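Local coordinates for uncharacterized protein YacP (Bacillus subtilis, PDB 5MQ8), which is an endoribonuclease of the PIN clan involved in ribosome-dependent mRNA decay, at residues Asn77-Glu82 with Tyr105-Ala110; Phe52-Val57 with Val71-Glu76; Gln97-Thr102 with Gly115-Ser120; Tyr9-Ala14 with Lys119-Leu124. All blocks are in the same frame, centred on the assembly; numbering follows the deposited sequence.

Contact 1: residues Asn77-Glu82 with Tyr105-Ala110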
loop_
_atom_site.group_PDB
_atom_site.type_symbol
_atom_site.label_atom_id
_atom_site.label_comp_id
_atom_site.label_asym_id
_atom_site.label_seq_id
_atom_site.Cartn_x
_atom_site.Cartn_y
_atom_site.Cartn_z
ATOM N N ASN A 77 3.271 21.242 -33.327
ATOM C CA ASN A 77 4.389 22.197 -33.190
ATOM C C ASN A 77 4.220 23.141 -32.005
ATOM O O ASN A 77 4.745 24.267 -31.987
ATOM C CB ASN A 77 4.628 22.958 -34.500
ATOM C CG ASN A 77 5.342 22.133 -35.545
ATOM O OD1 ASN A 77 4.727 21.520 -36.422
ATOM N ND2 ASN A 77 6.662 22.093 -35.463
ATOM N N GLU A 78 3.504 22.651 -30.990
ATOM C CA GLU A 78 3.164 23.407 -29.801
ATOM C C GLU A 78 4.082 23.014 -28.671
ATOM O O GLU A 78 4.314 21.832 -28.449
ATOM C CB GLU A 78 1.693 23.140 -29.443
ATOM C CG GLU A 78 1.159 23.999 -28.309
ATOM C CD GLU A 78 -0.140 23.510 -27.702
ATOM O OE1 GLU A 78 -0.867 24.351 -27.131
ATOM O OE2 GLU A 78 -0.430 22.294 -27.779
ATOM N N THR A 79 4.630 24.006 -27.975
ATOM C CA THR A 79 5.502 23.756 -26.829
ATOM C C THR A 79 4.662 23.823 -25.548
ATOM O O THR A 79 3.568 24.394 -25.556
ATOM C CB THR A 79 6.665 24.755 -26.793
ATOM O OG1 THR A 79 6.136 26.074 -26.905
ATOM C CG2 THR A 79 7.697 24.498 -27.898
ATOM N N ALA A 80 5.188 23.249 -24.455
ATOM C CA ALA A 80 4.547 23.196 -23.150
ATOM C C ALA A 80 4.176 24.576 -22.641
ATOM O O ALA A 80 3.081 24.724 -22.115
ATOM C CB ALA A 80 5.434 22.470 -22.147
ATOM N N ASP A 81 5.041 25.597 -22.846
ATOM C CA ASP A 81 4.753 26.965 -22.407
ATOM C C ASP A 81 3.535 27.580 -23.115
ATOM O O ASP A 81 2.839 28.387 -22.510
ATOM C CB ASP A 81 5.988 27.880 -22.506
ATOM C CG ASP A 81 6.445 28.203 -23.901
ATOM O OD1 ASP A 81 6.804 27.272 -24.626
ATOM O OD2 ASP A 81 6.518 29.400 -24.236
ATOM N N GLU A 82 3.289 27.193 -24.380
ATOM C CA GLU A 82 2.149 27.670 -25.174
ATOM C C GLU A 82 0.849 27.040 -24.659
ATOM O O GLU A 82 -0.135 27.757 -24.465
ATOM C CB GLU A 82 2.351 27.391 -26.671
ATOM C CG GLU A 82 3.465 28.231 -27.279
ATOM C CD GLU A 82 3.905 27.879 -28.690
ATOM O OE1 GLU A 82 3.574 26.773 -29.175
ATOM O OE2 GLU A 82 4.627 28.700 -29.297
ATOM N N TYR A 105 14.310 28.225 -19.308
ATOM C CA TYR A 105 14.425 29.611 -19.761
ATOM C C TYR A 105 14.680 29.695 -21.275
ATOM O O TYR A 105 14.878 30.789 -21.797
ATOM C CB TYR A 105 15.465 30.383 -18.932
ATOM C CG TYR A 105 15.013 30.686 -17.518
ATOM C CD1 TYR A 105 15.275 29.801 -16.476
ATOM C CD2 TYR A 105 14.349 31.875 -17.215
ATOM C CE1 TYR A 105 14.871 30.081 -15.168
ATOM C CE2 TYR A 105 13.950 32.172 -15.909
ATOM C CZ TYR A 105 14.213 31.270 -14.890
ATOM O OH TYR A 105 13.812 31.548 -13.605
ATOM N N THR A 106 14.624 28.550 -21.988
ATOM C CA THR A 106 14.791 28.502 -23.441
ATOM C C THR A 106 13.538 28.977 -24.179
ATOM O O THR A 106 13.637 29.492 -25.296
ATOM C CB THR A 106 15.271 27.128 -23.942
ATOM O OG1 THR A 106 14.264 26.140 -23.759
ATOM C CG2 THR A 106 16.597 26.695 -23.336
ATOM N N GLU A 107 12.359 28.794 -23.560
ATOM C CA GLU A 107 11.089 29.208 -24.151
ATOM C C GLU A 107 10.687 30.592 -23.693
ATOM O O GLU A 107 11.230 31.112 -22.718
ATOM C CB GLU A 107 9.974 28.178 -23.875
ATOM C CG GLU A 107 10.203 26.794 -24.472
ATOM C CD GLU A 107 10.312 26.674 -25.976
ATOM O OE1 GLU A 107 10.850 25.645 -26.429
ATOM O OE2 GLU A 107 9.847 27.577 -26.707
ATOM N N GLN A 108 9.732 31.188 -24.407
ATOM C CA GLN A 108 9.229 32.530 -24.125
ATOM C C GLN A 108 8.598 32.683 -22.761
ATOM O O GLN A 108 8.863 33.685 -22.092
ATOM C CB GLN A 108 8.247 32.994 -25.211
ATOM C CG GLN A 108 8.869 33.706 -26.426
ATOM C CD GLN A 108 10.193 34.419 -26.206
ATOM O OE1 GLN A 108 11.270 33.813 -26.272
ATOM N NE2 GLN A 108 10.140 35.716 -25.932
ATOM N N TRP A 109 7.761 31.694 -22.339
ATOM C CA TRP A 109 7.035 31.715 -21.061
ATOM C C TRP A 109 6.271 33.038 -20.906
ATOM O O TRP A 109 6.370 33.705 -19.878
ATOM C CB TRP A 109 7.970 31.405 -19.871
ATOM C CG TRP A 109 8.457 29.987 -19.891
ATOM C CD1 TRP A 109 9.676 29.547 -20.315
ATOM C CD2 TRP A 109 7.675 28.811 -19.618
ATOM N NE1 TRP A 109 9.721 28.174 -20.288
ATOM C CE2 TRP A 109 8.498 27.693 -19.881
ATOM C CE3 TRP A 109 6.358 28.594 -19.157
ATOM C CZ2 TRP A 109 8.042 26.375 -19.726
ATOM C CZ3 TRP A 109 5.912 27.288 -18.987
ATOM C CH2 TRP A 109 6.746 26.196 -19.279
ATOM N N ALA A 110 5.526 33.419 -21.964
ATOM C CA ALA A 110 4.724 34.651 -22.046
ATOM C C ALA A 110 3.723 34.803 -20.896
ATOM O O ALA A 110 3.412 35.929 -20.516
ATOM C CB ALA A 110 4.004 34.717 -23.382
HETATM O O HOH W 1 4.730 31.410 -24.005
HETATM O O HOH W 2 8.206 29.733 -26.377
#
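Asp-81 meets Glu-107, Gln-108 and Trp-109 where the first turn of helix 80-90 faces the loop between strands 98-101 and 117-119 of the PIN-type fold. One direct hydrogen bond crosses the contact. The backbone N of Trp-109 donates to Asp-81 OD2 over 3.2 Å and reaches it from above the carboxylate plane, 38° out of it. Two waters add to the grip, and both donate to Asp-81 OD2. One accepts from Ala-110 N. The other accepts from Gln-108 N and also donates to Glu-107 OE2, at 2.7 Å from that atom, so it bridges the two carboxylates. These lie close, with Asp-81 OD1 and Glu-107 OE2 3.7 Å apart and their planes turned 30° from each other. The second oxygen of Asp-81 is held within its own segment, where Thr-79 OG1 donates to OD1 over 2.7 Å. With CG set between the backbone N and the carbonyl carbon (chi1 69°), the carboxylate reaches both Thr-79 and the loop.

The remaining contacts are van der Waals. The Thr-79 methyl CG2 lies 3.7 Å from the carboxylate oxygen OE1 of Glu-107. The Trp-109 CB points away from the helix, but the indole turns back so that one face lies against Asp-81; its NE1 is bonded to Asp-104. Its ring also touches Asp-7 of strand 3-7. PIN-clan nucleases gather acidic side chains at this end of the sheet, and the grouping here is consistent with such a site. Asp-81 CB makes a CH-pi contact over the Trp-109 six-membered ring, 3.3 Å from the centroid.

Contact 2: residues Phe52-Val57 with Val71-Glu76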
loop_
_atom_site.group_PDB
_atom_site.type_symbol
_atom_site.label_atom_id
_atom_site.label_comp_id
_atom_site.label_asym_id
_atom_site.label_seq_id
_atom_site.Cartn_x
_atom_site.Cartn_y
_atom_site.Cartn_z
ATOM N N PHE A 52 2.739 17.719 -20.804
ATOM C CA PHE A 52 3.846 17.001 -21.389
ATOM C C PHE A 52 4.006 17.374 -22.852
ATOM O O PHE A 52 3.036 17.359 -23.619
ATOM C CB PHE A 52 3.651 15.483 -21.272
ATOM C CG PHE A 52 3.766 14.920 -19.877
ATOM C CD1 PHE A 52 4.988 14.910 -19.209
ATOM C CD2 PHE A 52 2.669 14.338 -19.252
ATOM C CE1 PHE A 52 5.100 14.354 -17.925
ATOM C CE2 PHE A 52 2.785 13.783 -17.968
ATOM C CZ PHE A 52 3.996 13.805 -17.312
ATOM N N ASP A 53 5.242 17.690 -23.239
ATOM C CA ASP A 53 5.571 17.968 -24.619
ATOM C C ASP A 53 5.460 16.589 -25.323
ATOM O O ASP A 53 6.190 15.663 -24.965
ATOM C CB ASP A 53 7.008 18.524 -24.709
ATOM C CG ASP A 53 7.412 18.909 -26.123
ATOM O OD1 ASP A 53 7.460 18.006 -26.994
ATOM O OD2 ASP A 53 7.659 20.113 -26.360
ATOM N N ALA A 54 4.502 16.454 -26.271
ATOM C CA ALA A 54 4.217 15.203 -26.996
ATOM C C ALA A 54 5.388 14.632 -27.828
ATOM O O ALA A 54 5.398 13.431 -28.111
ATOM C CB ALA A 54 2.987 15.379 -27.873
ATOM N N HIS A 55 6.363 15.474 -28.215
ATOM C CA HIS A 55 7.534 15.012 -28.967
ATOM C C HIS A 55 8.645 14.440 -28.087
ATOM O O HIS A 55 9.535 13.758 -28.608
ATOM C CB HIS A 55 8.077 16.102 -29.899
ATOM C CG HIS A 55 7.174 16.322 -31.066
ATOM N ND1 HIS A 55 7.124 15.418 -32.122
ATOM C CD2 HIS A 55 6.232 17.271 -31.255
ATOM C CE1 HIS A 55 6.186 15.873 -32.933
ATOM N NE2 HIS A 55 5.617 16.981 -32.449
ATOM N N LEU A 56 8.597 14.701 -26.765
ATOM C CA LEU A 56 9.626 14.227 -25.831
ATOM C C LEU A 56 9.133 13.147 -24.859
ATOM O O LEU A 56 9.929 12.313 -24.412
ATOM C CB LEU A 56 10.229 15.407 -25.047
ATOM C CG LEU A 56 10.808 16.570 -25.870
ATOM C CD1 LEU A 56 10.767 17.860 -25.086
ATOM C CD2 LEU A 56 12.225 16.271 -26.328
ATOM N N VAL A 57 7.841 13.183 -24.496
ATOM C CA VAL A 57 7.286 12.229 -23.540
ATOM C C VAL A 57 6.256 11.323 -24.205
ATOM O O VAL A 57 5.403 11.798 -24.961
ATOM C CB VAL A 57 6.725 12.924 -22.262
ATOM C CG1 VAL A 57 6.277 11.899 -21.209
ATOM C CG2 VAL A 57 7.743 13.897 -21.661
ATOM N N VAL A 71 -3.817 15.304 -17.109
ATOM C CA VAL A 71 -2.601 15.164 -17.900
ATOM C C VAL A 71 -2.911 15.586 -19.331
ATOM O O VAL A 71 -3.815 15.023 -19.953
ATOM C CB VAL A 71 -2.032 13.725 -17.799
ATOM C CG1 VAL A 71 -0.895 13.512 -18.784
ATOM C CG2 VAL A 71 -1.584 13.409 -16.368
ATOM N N ILE A 72 -2.171 16.595 -19.840
ATOM C CA ILE A 72 -2.375 17.147 -21.181
ATOM C C ILE A 72 -1.107 17.061 -22.002
ATOM O O ILE A 72 -0.042 17.431 -21.526
ATOM C CB ILE A 72 -2.967 18.592 -21.120
ATOM C CG1 ILE A 72 -4.427 18.547 -20.649
ATOM C CG2 ILE A 72 -2.883 19.317 -22.481
ATOM C CD1 ILE A 72 -4.971 19.810 -20.173
ATOM N N PHE A 73 -1.224 16.546 -23.223
ATOM C CA PHE A 73 -0.115 16.482 -24.156
ATOM C C PHE A 73 -0.264 17.631 -25.150
ATOM O O PHE A 73 -1.390 17.981 -25.512
ATOM C CB PHE A 73 -0.054 15.112 -24.855
ATOM C CG PHE A 73 0.551 14.031 -23.987
ATOM C CD1 PHE A 73 -0.201 13.405 -23.003
ATOM C CD2 PHE A 73 1.880 13.664 -24.132
ATOM C CE1 PHE A 73 0.364 12.423 -22.180
ATOM C CE2 PHE A 73 2.440 12.676 -23.317
ATOM C CZ PHE A 73 1.678 12.069 -22.337
ATOM N N THR A 74 0.859 18.260 -25.550
ATOM C CA THR A 74 0.831 19.364 -26.519
ATOM C C THR A 74 0.455 18.839 -27.920
ATOM O O THR A 74 0.506 17.629 -28.154
ATOM C CB THR A 74 2.185 20.105 -26.556
ATOM O OG1 THR A 74 3.231 19.192 -26.898
ATOM C CG2 THR A 74 2.505 20.830 -25.265
ATOM N N LYS A 75 0.053 19.749 -28.837
ATOM C CA LYS A 75 -0.224 19.427 -30.241
ATOM C C LYS A 75 1.132 19.378 -30.952
ATOM O O LYS A 75 2.154 19.695 -30.331
ATOM C CB LYS A 75 -1.103 20.508 -30.909
ATOM C CG LYS A 75 -2.539 20.603 -30.409
ATOM C CD LYS A 75 -3.552 19.806 -31.233
ATOM C CE LYS A 75 -4.083 20.573 -32.422
ATOM N NZ LYS A 75 -5.064 19.768 -33.190
ATOM N N GLU A 76 1.121 19.096 -32.274
ATOM C CA GLU A 76 2.287 18.917 -33.155
ATOM C C GLU A 76 3.448 19.953 -32.982
ATOM O O GLU A 76 4.525 19.541 -32.551
ATOM C CB GLU A 76 1.860 18.819 -34.633
ATOM C CG GLU A 76 2.747 17.877 -35.441
ATOM C CD GLU A 76 2.246 17.535 -36.833
ATOM O OE1 GLU A 76 1.413 16.607 -36.955
ATOM O OE2 GLU A 76 2.705 18.177 -37.806
#
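Phe-52 sets its CB over one face of the Phe-73 ring, toward the rim, 3.7 Å from CE2. The two rings meet obliquely, planes at 34° and centroids 5.5 Å apart. At its own edge the Phe-52 ring takes Val-71 CG1, which lies near the ring plane at 3.7 Å from CD2. The edge of the Phe-73 ring, near its plane, is met by Ala-54 CA and the carbonyl O of Val-57.

The backbones hold these side chains in register. Phe-52 N donates to Ile-72 O, and Phe-52 O accepts from Thr-74 N at 3.0 Å. Beyond the strand end a side chain takes over. Thr-74 has its OG1 between the backbone N and the carbonyl carbon (chi1 58°), which directs it at Ala-54 N, 3.1 Å away. Farther out, His-55 NE2 gives a weak bond to Glu-76 O, which lies at the imidazole edge; Glu-76 is poorly ordered.

The next shell shapes the 52-57 turn. Asp-53 OD1 accepts from His-55 N in an Asx turn, and Asp-53 O accepts from both Leu-56 N and Val-57 N. Around this, helix 23-44 packs on Phe-52, Val-57 and Val-71, while Ile-12 of helix 8-14 touches Phe-52. On the other side of the sheet, Ile-72 packs on helix 80-90.

Phe-52 and Phe-73 form a parallel bridge where strand 47-52 ends beside outermost strand 70-73, an edge of the parallel alpha/beta sheet of the PIN fold.

Contact 3: residues Gln97-Thr102 with Gly115-Ser120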
loop_
_atom_site.group_PDB
_atom_site.type_symbol
_atom_site.label_atom_id
_atom_site.label_comp_id
_atom_site.label_asym_id
_atom_site.label_seq_id
_atom_site.Cartn_x
_atom_site.Cartn_y
_atom_site.Cartn_z
ATOM N N GLN A 97 -5.139 32.132 -8.229
ATOM C CA GLN A 97 -3.719 32.373 -8.503
ATOM C C GLN A 97 -3.110 31.173 -9.253
ATOM O O GLN A 97 -3.115 30.045 -8.744
ATOM C CB GLN A 97 -2.921 32.702 -7.225
ATOM C CG GLN A 97 -1.429 33.026 -7.458
ATOM C CD GLN A 97 -1.190 34.245 -8.329
ATOM O OE1 GLN A 97 -0.942 34.147 -9.537
ATOM N NE2 GLN A 97 -1.266 35.424 -7.734
ATOM N N ILE A 98 -2.605 31.437 -10.472
ATOM C CA ILE A 98 -1.959 30.450 -11.330
ATOM C C ILE A 98 -0.476 30.347 -10.961
ATOM O O ILE A 98 0.216 31.359 -10.874
ATOM C CB ILE A 98 -2.171 30.759 -12.853
ATOM C CG1 ILE A 98 -3.684 30.871 -13.248
ATOM C CG2 ILE A 98 -1.423 29.767 -13.761
ATOM C CD1 ILE A 98 -4.593 29.631 -13.087
ATOM N N HIS A 99 -0.008 29.119 -10.727
ATOM C CA HIS A 99 1.391 28.814 -10.457
ATOM C C HIS A 99 1.865 27.913 -11.580
ATOM O O HIS A 99 1.120 27.037 -12.018
ATOM C CB HIS A 99 1.563 28.111 -9.111
ATOM C CG HIS A 99 1.123 28.923 -7.938
ATOM N ND1 HIS A 99 2.016 29.715 -7.234
ATOM C CD2 HIS A 99 -0.099 29.027 -7.366
ATOM C CE1 HIS A 99 1.313 30.278 -6.268
ATOM N NE2 HIS A 99 0.037 29.900 -6.310
ATOM N N VAL A 100 3.086 28.141 -12.079
ATOM C CA VAL A 100 3.660 27.330 -13.148
ATOM C C VAL A 100 4.971 26.736 -12.671
ATOM O O VAL A 100 5.908 27.479 -12.360
ATOM C CB VAL A 100 3.821 28.077 -14.496
ATOM C CG1 VAL A 100 4.348 27.141 -15.588
ATOM C CG2 VAL A 100 2.510 28.732 -14.933
ATOM N N ALA A 101 5.045 25.395 -12.639
ATOM C CA ALA A 101 6.258 24.696 -12.231
ATOM C C ALA A 101 7.151 24.444 -13.445
ATOM O O ALA A 101 6.821 23.621 -14.308
ATOM C CB ALA A 101 5.914 23.393 -11.532
ATOM N N THR A 102 8.270 25.197 -13.522
ATOM C CA THR A 102 9.293 25.118 -14.576
ATOM C C THR A 102 10.565 25.882 -14.203
ATOM O O THR A 102 10.502 26.972 -13.625
ATOM C CB THR A 102 8.754 25.526 -15.982
ATOM O OG1 THR A 102 9.698 25.132 -16.979
ATOM C CG2 THR A 102 8.424 27.021 -16.113
ATOM N N GLY A 115 0.425 37.593 -14.923
ATOM C CA GLY A 115 0.056 37.340 -13.533
ATOM C C GLY A 115 0.425 35.994 -12.928
ATOM O O GLY A 115 0.334 35.834 -11.706
ATOM N N ALA A 116 0.837 35.013 -13.761
ATOM C CA ALA A 116 1.223 33.687 -13.271
ATOM C C ALA A 116 2.545 33.736 -12.531
ATOM O O ALA A 116 3.440 34.493 -12.912
ATOM C CB ALA A 116 1.299 32.697 -14.416
ATOM N N LEU A 117 2.649 32.944 -11.453
ATOM C CA LEU A 117 3.850 32.860 -10.627
ATOM C C LEU A 117 4.684 31.660 -11.022
ATOM O O LEU A 117 4.151 30.601 -11.338
ATOM C CB LEU A 117 3.507 32.824 -9.123
ATOM C CG LEU A 117 2.896 34.109 -8.531
ATOM C CD1 LEU A 117 2.308 33.860 -7.154
ATOM C CD2 LEU A 117 3.927 35.244 -8.462
ATOM N N ARG A 118 5.996 31.839 -11.017
ATOM C CA ARG A 118 6.940 30.807 -11.403
ATOM C C ARG A 118 7.429 30.041 -10.192
ATOM O O ARG A 118 7.878 30.640 -9.212
ATOM C CB ARG A 118 8.102 31.429 -12.200
ATOM C CG ARG A 118 9.327 30.554 -12.321
ATOM C CD ARG A 118 10.351 31.144 -13.248
ATOM N NE ARG A 118 10.977 30.051 -13.967
ATOM C CZ ARG A 118 11.107 29.971 -15.282
ATOM N NH1 ARG A 118 10.760 30.990 -16.054
ATOM N NH2 ARG A 118 11.642 28.898 -15.831
ATOM N N LYS A 119 7.347 28.708 -10.276
ATOM C CA LYS A 119 7.824 27.786 -9.258
ATOM C C LYS A 119 8.908 26.944 -9.919
ATOM O O LYS A 119 8.690 26.387 -11.001
ATOM C CB LYS A 119 6.654 26.918 -8.739
ATOM C CG LYS A 119 6.997 26.073 -7.531
ATOM C CD LYS A 119 5.856 25.116 -7.140
ATOM C CE LYS A 119 4.898 25.681 -6.113
ATOM N NZ LYS A 119 4.016 26.736 -6.660
ATOM N N SER A 120 10.090 26.900 -9.321
ATOM C CA SER A 120 11.186 26.129 -9.898
ATOM C C SER A 120 11.000 24.620 -9.711
ATOM O O SER A 120 10.241 24.180 -8.841
ATOM C CB SER A 120 12.527 26.570 -9.314
ATOM O OG SER A 120 12.613 26.218 -7.947
HETATM O O HOH W 3 4.749 29.662 -6.672
#
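Arg-118 passes its guanidinium beneath the methyl of Thr-102, with CG2 lying 3.7 Å off one face and toward the rim. The same group gives two weak, bent bonds to the carbonyl of Thr-102: NE and NH2 each lie 3.1 Å from its O. NH2 also donates to Asp-104 O, and Tyr-105 adds a cation-pi contact.

On the opposite sheet face, His-99 and Leu-117 run side by side, with His-99 CE1 3.8 Å from Leu-117 CD1. Lys-119 approaches the imidazole obliquely. Its chain is bent at chi3 (-92°) and chi4, and this swings NZ back toward the ring. A water accepts from NZ and is hydrogen-bonded to His-99 ND1 at 2.8 Å, while His-99 NE2 is bonded to Asp-2.

Beneath these side chains is the parallel pairing of strands 98-101 and 117-119, at one edge of the PIN-fold sheet. Leu-117 N donates to Ile-98 O, and Val-100 N donates to Leu-117 O. The ladder goes on with Lys-119 N to Val-100 O, 2.8 Å, and ends with Thr-102 N to Lys-119 O, also 2.8 Å. On the face that carries Val-100 and Arg-118, Ala-116 CB packs near Val-100 CG2, 4.2 Å away. Thr-102 OG1 reaches Asp-7, at the end of the neighbouring strand 3-7.

Contact 4: residues Tyr9-Ala14 with Lys119-Leu124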
loop_
_atom_site.group_PDB
_atom_site.type_symbol
_atom_site.label_atom_id
_atom_site.label_comp_id
_atom_site.label_asym_id
_atom_site.label_seq_id
_atom_site.Cartn_x
_atom_site.Cartn_y
_atom_site.Cartn_z
ATOM N N TYR A 9 7.949 17.564 -18.739
ATOM C CA TYR A 9 9.280 17.199 -19.255
ATOM C C TYR A 9 10.397 17.856 -18.435
ATOM O O TYR A 9 11.393 17.202 -18.136
ATOM C CB TYR A 9 9.426 17.544 -20.758
ATOM C CG TYR A 9 10.782 17.169 -21.318
ATOM C CD1 TYR A 9 11.133 15.834 -21.512
ATOM C CD2 TYR A 9 11.747 18.141 -21.574
ATOM C CE1 TYR A 9 12.394 15.476 -21.997
ATOM C CE2 TYR A 9 13.018 17.795 -22.046
ATOM C CZ TYR A 9 13.327 16.462 -22.271
ATOM O OH TYR A 9 14.563 16.116 -22.763
ATOM N N ASN A 10 10.221 19.131 -18.066
ATOM C CA ASN A 10 11.196 19.852 -17.263
ATOM C C ASN A 10 11.427 19.200 -15.905
ATOM O O ASN A 10 12.582 19.128 -15.474
ATOM C CB ASN A 10 10.811 21.315 -17.093
ATOM C CG ASN A 10 11.902 22.153 -16.475
ATOM O OD1 ASN A 10 11.815 22.578 -15.319
ATOM N ND2 ASN A 10 12.963 22.390 -17.234
ATOM N N MET A 11 10.338 18.728 -15.229
ATOM C CA MET A 11 10.439 18.057 -13.922
ATOM C C MET A 11 11.226 16.789 -14.074
ATOM O O MET A 11 12.129 16.536 -13.281
ATOM C CB MET A 11 9.052 17.757 -13.297
ATOM C CG MET A 11 8.219 18.985 -12.978
ATOM S SD MET A 11 9.028 20.284 -11.998
ATOM C CE MET A 11 9.252 21.541 -13.237
ATOM N N ILE A 12 10.900 16.006 -15.109
ATOM C CA ILE A 12 11.540 14.733 -15.440
ATOM C C ILE A 12 13.069 14.886 -15.546
ATOM O O ILE A 12 13.788 14.132 -14.907
ATOM C CB ILE A 12 10.896 14.082 -16.695
ATOM C CG1 ILE A 12 9.513 13.483 -16.352
ATOM C CG2 ILE A 12 11.826 13.013 -17.310
ATOM C CD1 ILE A 12 8.670 12.974 -17.560
ATOM N N GLY A 13 13.525 15.884 -16.295
ATOM C CA GLY A 13 14.943 16.158 -16.487
ATOM C C GLY A 13 15.666 16.751 -15.291
ATOM O O GLY A 13 16.894 16.669 -15.226
ATOM N N ALA A 14 14.922 17.354 -14.330
ATOM C CA ALA A 14 15.520 18.018 -13.173
ATOM C C ALA A 14 15.487 17.211 -11.857
ATOM O O ALA A 14 16.275 17.502 -10.967
ATOM C CB ALA A 14 14.869 19.376 -12.971
ATOM N N LYS A 119 7.347 28.708 -10.276
ATOM C CA LYS A 119 7.824 27.786 -9.258
ATOM C C LYS A 119 8.908 26.944 -9.919
ATOM O O LYS A 119 8.690 26.387 -11.001
ATOM C CB LYS A 119 6.654 26.918 -8.739
ATOM C CG LYS A 119 6.997 26.073 -7.531
ATOM C CD LYS A 119 5.856 25.116 -7.140
ATOM C CE LYS A 119 4.898 25.681 -6.113
ATOM N NZ LYS A 119 4.016 26.736 -6.660
ATOM N N SER A 120 10.090 26.900 -9.321
ATOM C CA SER A 120 11.186 26.129 -9.898
ATOM C C SER A 120 11.000 24.620 -9.711
ATOM O O SER A 120 10.241 24.180 -8.841
ATOM C CB SER A 120 12.527 26.570 -9.314
ATOM O OG SER A 120 12.613 26.218 -7.947
ATOM N N ALA A 121 11.725 23.841 -10.518
ATOM C CA ALA A 121 11.727 22.387 -10.467
ATOM C C ALA A 121 12.163 21.880 -9.084
ATOM O O ALA A 121 11.563 20.940 -8.561
ATOM C CB ALA A 121 12.644 21.836 -11.540
ATOM N N ARG A 122 13.191 22.536 -8.494
ATOM C CA ARG A 122 13.770 22.254 -7.183
ATOM C C ARG A 122 12.740 22.511 -6.082
ATOM O O ARG A 122 12.614 21.691 -5.170
ATOM C CB ARG A 122 15.020 23.136 -6.972
ATOM C CG ARG A 122 16.022 22.570 -5.966
ATOM C CD ARG A 122 17.321 23.367 -5.881
ATOM N NE ARG A 122 18.210 23.136 -7.024
ATOM C CZ ARG A 122 19.103 22.152 -7.111
ATOM N NH1 ARG A 122 19.858 22.028 -8.194
ATOM N NH2 ARG A 122 19.266 21.301 -6.103
ATOM N N GLU A 123 12.000 23.640 -6.175
ATOM C CA GLU A 123 10.966 24.020 -5.218
ATOM C C GLU A 123 9.838 23.010 -5.221
ATOM O O GLU A 123 9.411 22.596 -4.140
ATOM C CB GLU A 123 10.397 25.407 -5.534
ATOM C CG GLU A 123 11.192 26.562 -4.955
ATOM C CD GLU A 123 11.053 27.878 -5.697
ATOM O OE1 GLU A 123 9.922 28.235 -6.104
ATOM O OE2 GLU A 123 12.087 28.560 -5.866
ATOM N N LEU A 124 9.343 22.608 -6.425
ATOM C CA LEU A 124 8.262 21.630 -6.503
ATOM C C LEU A 124 8.712 20.299 -5.909
ATOM O O LEU A 124 7.978 19.731 -5.102
ATOM C CB LEU A 124 7.676 21.471 -7.924
ATOM C CG LEU A 124 6.444 20.531 -8.048
ATOM C CD1 LEU A 124 5.280 20.988 -7.177
ATOM C CD2 LEU A 124 6.017 20.352 -9.496
#
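Helix 8-14, which follows strand 3-7, the central strand of the PIN-fold sheet, meets the first turn of helix 121-145 through Met-11, Ala-14 and Ala-121. No hydrogen bond joins the two segments, and the contact is buried and mainly apolar. The closest pair is methyl to methyl, Ala-14 CB to Ala-121 CB at 3.6 Å. Met-11 fills the other flank. Its chain bends at chi2 (-51°) and again at chi3, which lays the thioether along the helix start. There SD lies 3.7 Å from Ala-121 CA, and CE is 3.8 Å from Ala-121 CB. The same sulfur touches Leu-124 CD2 at 3.9 Å, one turn on, where the two side chains cross at about a right angle.

The helix that carries Ala-121 opens with a capping box. Ser-120 OG accepts from Glu-123 N at 3.2 Å, and Glu-123 OE1 receives a weak bond from Ser-120 N. Asn-10 also borders the Ala-121 methyl, with OD1 3.9 Å from CB. That oxygen takes its hydrogen bond from Ser-103 N, just past strand 98-101. Leu-124 and Met-11 both pack on Val-6 of strand 3-7, and Met-11 reaches Leu-33 of helix 23-44.

Overall arrangement
From the N terminus, strand 3-7 leads into helix 8-14, which waits over a hundred residues for its partner in contact 4. Contacts 1 and 2 both fall within that long loop. Contact 2 closes first, pairing the end of strand 47-52 with strand 70-73. Contact 1 opens next, at the start of helix 80-90. Before it closes, strand 98-101 opens contact 3, so these two cross; contact 3 then closes on strand 117-119. Contact 4 ends on the same stretch, sharing Lys-119 and Ser-120. Contacts 2 and 3 lie at the two edges of one sheet, contact 1 joins helix 80-90 to a loop, and contact 4 joins two helices.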